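PDB 3RAG: uncharacterized protein from Alicyclobacillus acidocaldarius subsp. acidocaldarius, which is of unknown function but folds as a von Willebrand factor type A domain and holds a sodium ion at what is probably the family's metal site. Local coordinates for residues I16-S21 against C140-A145; I177-K182 against G211-P216. All coordinates share one frame; numbering follows the deposited sequence.

Contact 1 (I16-S21 against C140-A145). With NA (sodium ion), chain C.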
loop_
_atom_site.group_PDB
_atom_site.type_symbol
_atom_site.label_atom_id
_atom_site.label_comp_id
_atom_site.label_asym_id
_atom_site.label_seq_id
_atom_site.Cartn_x
_atom_site.Cartn_y
_atom_site.Cartn_z
ATOM N N ILE A 16 6.788 3.660 1.614
ATOM C CA ILE A 16 7.133 5.075 1.755
ATOM C C ILE A 16 8.647 5.169 1.934
ATOM O O ILE A 16 9.209 4.592 2.887
ATOM C CB ILE A 16 6.382 5.734 2.936
ATOM C CG1 ILE A 16 4.860 5.592 2.717
ATOM C CG2 ILE A 16 6.799 7.199 3.055
ATOM C CD1 ILE A 16 3.985 6.146 3.858
ATOM N N THR A 17 9.322 5.883 1.039
ATOM C CA THR A 17 10.767 5.721 0.949
ATOM C C THR A 17 11.432 7.004 0.473
ATOM O O THR A 17 10.786 7.830 -0.182
ATOM C CB THR A 17 11.090 4.526 -0.026
ATOM O OG1 THR A 17 12.490 4.258 -0.048
ATOM C CG2 THR A 17 10.627 4.856 -1.485
ATOM N N ASP A 18 12.711 7.185 0.793
ATOM C CA ASP A 18 13.440 8.343 0.250
ATOM C C ASP A 18 14.557 7.984 -0.729
ATOM O O ASP A 18 15.500 8.765 -0.930
ATOM C CB ASP A 18 13.927 9.312 1.351
ATOM C CG ASP A 18 15.081 8.758 2.155
ATOM O OD1 ASP A 18 15.322 7.539 2.070
ATOM O OD2 ASP A 18 15.719 9.524 2.911
ATOM N N GLY A 19 14.458 6.810 -1.354
ATOM C CA GLY A 19 15.369 6.507 -2.445
ATOM C C GLY A 19 15.471 5.029 -2.760
ATOM O O GLY A 19 15.118 4.196 -1.929
ATOM N N CYS A 20 16.012 4.707 -3.932
ATOM C CA CYS A 20 16.084 3.329 -4.406
ATOM C C CYS A 20 16.842 2.390 -3.466
ATOM O O CYS A 20 17.748 2.805 -2.740
ATOM C CB CYS A 20 16.742 3.286 -5.776
ATOM S SG CYS A 20 18.346 4.107 -5.800
ATOM N N SER A 21 16.481 1.111 -3.500
ATOM C CA SER A 21 17.181 0.112 -2.669
ATOM C C SER A 21 18.673 0.103 -2.954
ATOM O O SER A 21 19.109 0.361 -4.078
ATOM C CB SER A 21 16.617 -1.292 -2.894
ATOM O OG SER A 21 16.911 -1.773 -4.212
ATOM N N CYS A 140 4.983 -0.155 4.538
ATOM C CA CYS A 140 6.417 -0.476 4.669
ATOM C C CYS A 140 7.165 0.831 4.724
ATOM O O CYS A 140 7.139 1.582 3.757
ATOM C CB CYS A 140 6.962 -1.241 3.452
ATOM S SG CYS A 140 6.134 -2.792 3.173
ATOM N N LEU A 141 7.808 1.103 5.853
ATOM C CA LEU A 141 8.446 2.391 6.086
ATOM C C LEU A 141 9.966 2.252 6.068
ATOM O O LEU A 141 10.566 1.521 6.877
ATOM C CB LEU A 141 7.998 2.962 7.450
ATOM C CG LEU A 141 6.490 3.123 7.595
ATOM C CD1 LEU A 141 6.132 3.678 8.978
ATOM C CD2 LEU A 141 6.025 4.116 6.491
ATOM N N ASP A 142 10.569 2.988 5.143
ATOM C CA ASP A 142 12.019 3.084 4.982
ATOM C C ASP A 142 12.538 3.759 6.239
ATOM O O ASP A 142 12.041 4.827 6.610
ATOM C CB ASP A 142 12.230 3.986 3.768
ATOM C CG ASP A 142 13.682 4.140 3.339
ATOM O OD1 ASP A 142 14.617 3.948 4.142
ATOM O OD2 ASP A 142 13.864 4.528 2.151
ATOM N N THR A 143 13.509 3.135 6.908
ATOM C CA THR A 143 14.144 3.756 8.063
ATOM C C THR A 143 15.654 3.757 7.886
ATOM O O THR A 143 16.396 3.671 8.847
ATOM C CB THR A 143 13.750 3.066 9.411
ATOM O OG1 THR A 143 14.227 1.710 9.438
ATOM C CG2 THR A 143 12.251 3.098 9.610
ATOM N N SER A 144 16.123 3.908 6.648
ATOM C CA SER A 144 17.555 4.040 6.437
ATOM C C SER A 144 18.031 5.343 7.069
ATOM O O SER A 144 17.221 6.197 7.433
ATOM C CB SER A 144 17.873 4.031 4.946
ATOM O OG SER A 144 17.217 5.102 4.315
ATOM N N ALA A 145 19.346 5.501 7.193
ATOM C CA ALA A 145 19.901 6.648 7.910
ATOM C C ALA A 145 19.400 7.983 7.369
ATOM O O ALA A 145 19.125 8.902 8.132
ATOM C CB ALA A 145 21.451 6.600 7.903
HETATM NA NA NA C . 17.501 6.460 2.091
HETATM O O HOH W 1 16.157 4.644 1.015
HETATM O O HOH W 2 19.411 6.059 0.011
#

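Contact 2 (I177-K182 against G211-P216)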
loop_
_atom_site.group_PDB
_atom_site.type_symbol
_atom_site.label_atom_id
_atom_site.label_comp_id
_atom_site.label_asym_id
_atom_site.label_seq_id
_atom_site.Cartn_x
_atom_site.Cartn_y
_atom_site.Cartn_z
ATOM N N ILE A 177 5.511 -2.264 8.822
ATOM C CA ILE A 177 6.861 -2.751 8.970
ATOM C C ILE A 177 7.849 -1.671 8.612
ATOM O O ILE A 177 7.535 -0.742 7.860
ATOM C CB ILE A 177 7.140 -4.015 8.141
ATOM C CG1 ILE A 177 7.067 -3.734 6.673
ATOM C CG2 ILE A 177 6.152 -5.125 8.457
ATOM C CD1 ILE A 177 7.167 -5.034 5.864
ATOM N N ALA A 178 9.040 -1.788 9.182
ATOM C CA ALA A 178 10.152 -0.897 8.898
ATOM C C ALA A 178 11.260 -1.685 8.201
ATOM O O ALA A 178 11.447 -2.869 8.457
ATOM C CB ALA A 178 10.704 -0.323 10.198
ATOM N N PHE A 179 11.997 -1.013 7.326
ATOM C CA PHE A 179 13.154 -1.603 6.687
ATOM C C PHE A 179 14.244 -0.548 6.621
ATOM O O PHE A 179 14.006 0.571 6.177
ATOM C CB PHE A 179 12.823 -2.180 5.287
ATOM C CG PHE A 179 12.333 -1.164 4.272
ATOM C CD1 PHE A 179 13.196 -0.694 3.288
ATOM C CD2 PHE A 179 11.017 -0.706 4.282
ATOM C CE1 PHE A 179 12.766 0.215 2.336
ATOM C CE2 PHE A 179 10.555 0.222 3.306
ATOM C CZ PHE A 179 11.430 0.678 2.334
ATOM N N PRO A 180 15.450 -0.893 7.075
ATOM C CA PRO A 180 15.887 -2.211 7.563
ATOM C C PRO A 180 15.406 -2.531 8.990
ATOM O O PRO A 180 14.714 -1.725 9.605
ATOM C CB PRO A 180 17.414 -2.085 7.556
ATOM C CG PRO A 180 17.667 -0.629 7.804
ATOM C CD PRO A 180 16.532 0.113 7.130
ATOM N N GLY A 181 15.767 -3.707 9.490
ATOM C CA GLY A 181 15.315 -4.156 10.808
ATOM C C GLY A 181 16.297 -3.848 11.919
ATOM O O GLY A 181 17.312 -3.186 11.684
ATOM N N LYS A 182 15.993 -4.317 13.129
ATOM C CA LYS A 182 16.860 -4.068 14.282
ATOM C C LYS A 182 18.164 -4.814 14.105
ATOM O O LYS A 182 18.190 -5.910 13.537
ATOM C CB LYS A 182 16.190 -4.560 15.582
ATOM C CG LYS A 182 14.760 -4.083 15.776
ATOM C CD LYS A 182 14.119 -4.697 17.022
ATOM C CE LYS A 182 12.634 -4.364 17.096
ATOM N NZ LYS A 182 11.994 -4.880 18.335
ATOM N N GLY A 211 21.183 0.887 5.473
ATOM C CA GLY A 211 20.874 1.087 4.065
ATOM C C GLY A 211 19.409 0.794 3.829
ATOM O O GLY A 211 18.606 0.816 4.766
ATOM N N THR A 212 19.047 0.574 2.571
ATOM C CA THR A 212 17.661 0.284 2.254
ATOM C C THR A 212 17.493 -1.049 1.538
ATOM O O THR A 212 17.899 -1.215 0.391
ATOM C CB THR A 212 17.050 1.403 1.395
ATOM O OG1 THR A 212 17.277 1.122 0.010
ATOM C CG2 THR A 212 17.681 2.740 1.741
ATOM N N PRO A 213 16.840 -1.975 2.224
ATOM C CA PRO A 213 16.491 -3.296 1.689
ATOM C C PRO A 213 15.016 -3.365 1.317
ATOM O O PRO A 213 14.183 -4.026 1.958
ATOM C CB PRO A 213 16.852 -4.240 2.845
ATOM C CG PRO A 213 16.591 -3.399 4.077
ATOM C CD PRO A 213 17.003 -1.994 3.698
ATOM N N THR A 214 14.676 -2.661 0.251
ATOM C CA THR A 214 13.297 -2.569 -0.143
ATOM C C THR A 214 12.720 -3.899 -0.588
ATOM O O THR A 214 11.544 -4.131 -0.415
ATOM C CB THR A 214 13.142 -1.555 -1.311
ATOM O OG1 THR A 214 13.951 -0.404 -1.025
ATOM C CG2 THR A 214 11.685 -1.150 -1.477
ATOM N N GLY A 215 13.539 -4.749 -1.204
ATOM C CA GLY A 215 13.024 -6.038 -1.675
ATOM C C GLY A 215 12.471 -6.913 -0.539
ATOM O O GLY A 215 11.315 -7.324 -0.555
ATOM N N PRO A 216 13.304 -7.208 0.453
ATOM C CA PRO A 216 12.839 -7.998 1.599
ATOM C C PRO A 216 11.627 -7.355 2.292
ATOM O O PRO A 216 10.743 -8.063 2.751
ATOM C CB PRO A 216 14.062 -8.010 2.519
ATOM C CG PRO A 216 15.217 -7.970 1.541
ATOM C CD PRO A 216 14.762 -6.986 0.495
#

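Contact 1 (I16-S21 against C140-A145)
Ile16 and Asp142 lose the most surface here, where the ends of strands 10-17 and 135-142 run parallel in the central sheet. The carbonyl of Cys140 takes the N-H of Ile16 at 3.0 Å, N to O, and the carbonyl of Ile16 takes the N-H of Asp142. The side chains of Ile16 and Leu141 lie alongside each other and point the same way, CD1 of Ile16 3.9 Å from CD2 of Leu141, on the face packed against helix 151-165. Asp142 begins the Asp-Thr-Ser-Ala-Ser run, which matches the DxSxS signature of the metal-ion-dependent adhesion site in vWA domains. Its CG stands anti to the backbone N (chi1 -175°), and this carries the carboxylate across to Thr17 and Asp18. Asp142 OD2 accepts from two protein donors: Thr17 OG1 at 2.6 Å on its anti side, and Asp18 N at 3.2 Å, from above the carboxylate plane. Asp142 OD1 takes Ser144 N, closing an Asx turn, and on its syn side Ser144 OG at 2.8 Å. Asp142 is thus second-shell, gripping two of the three protein ligands: Asp18 by its backbone, Ser144 by backbone and hydroxyl. The sodium ion is bound by Asp18 OD1 at 2.4 Å and Ser144 OG at 2.6 Å, with Ser146 and two waters; Asp18 OD2 forms a salt bridge with Lys150. The Asp18 and Asp142 carboxylate planes stand 87° apart.

Contact 2 (I177-K182 against G211-P216)
Pro180 and Pro213 bring the two backbones to within 6.0 Å, CA to CA, where the chain leaving strand 172-179 passes the N-cap residue of helix 214-232. In the alpha/beta vWA fold this is the C-terminal end of the parallel strands, and the Gly211-Thr212-Pro213 loop, with Thr212, probably corresponds to the threonine-bearing loop of the family's metal site. No hydrogen bond spans the two segments; van der Waals contact does the joining. Phe179 has its CG between the backbone N and the carbonyl carbon (chi1 62°), a torsion that swings the ring off the strand toward the start of the helix. Two adjacent ring atoms do most of the touching: Phe179 CD1 sits 3.7 Å from the carbonyl O of Pro213 and 4.0 Å from CD of the same proline, while Phe179 CE1 lies 3.6 Å from Thr214 OG1. Ala217, a turn further along the helix, also touches this ring, as do Cys140 and Asp142 from the neighbouring strand. With an alanine here the ring would be gone, and a gap is likely to open between the strand end and the first turn of the helix, leaving Thr214 and Pro213 without their aromatic neighbour. The peptide bond between Phe179 and Pro180 is cis, so the chain turns sharply straight after the ring. Pro180 then meets Pro213 at about a right angle, its CB 3.8 Å from CG of Pro213. Further out, the buried carbonyl O of Gly211 has no hydrogen-bonding partner in the model; against it lies the Pro180 ring, with CD only 3.2 Å from that oxygen.

How the contacts relate
Contacts 1 and 2 follow one another along the chain, yet their centres lie only 8 Å apart, because strands 135-142 and 172-179 are neighbours in the sheet. Probable backbone hydrogen bonds join them: Leu141 N to Ile177 O and Thr143 N to Phe179 O, each 2.7 Å. The loops beyond the C-terminal strand ends meet too, with Ser144 CB 3.3 Å from Gly211 O. Contact 1 supplies two sodium ligands; contact 2 stands against the site, Thr212 CG2 3.7 Å from the sodium ion though not bound to it. Three loops thus meet round the metal, and the strand leading to Asp18 precedes the DxSxS strand, the reverse of usual vWA order, consistent with circular permutation.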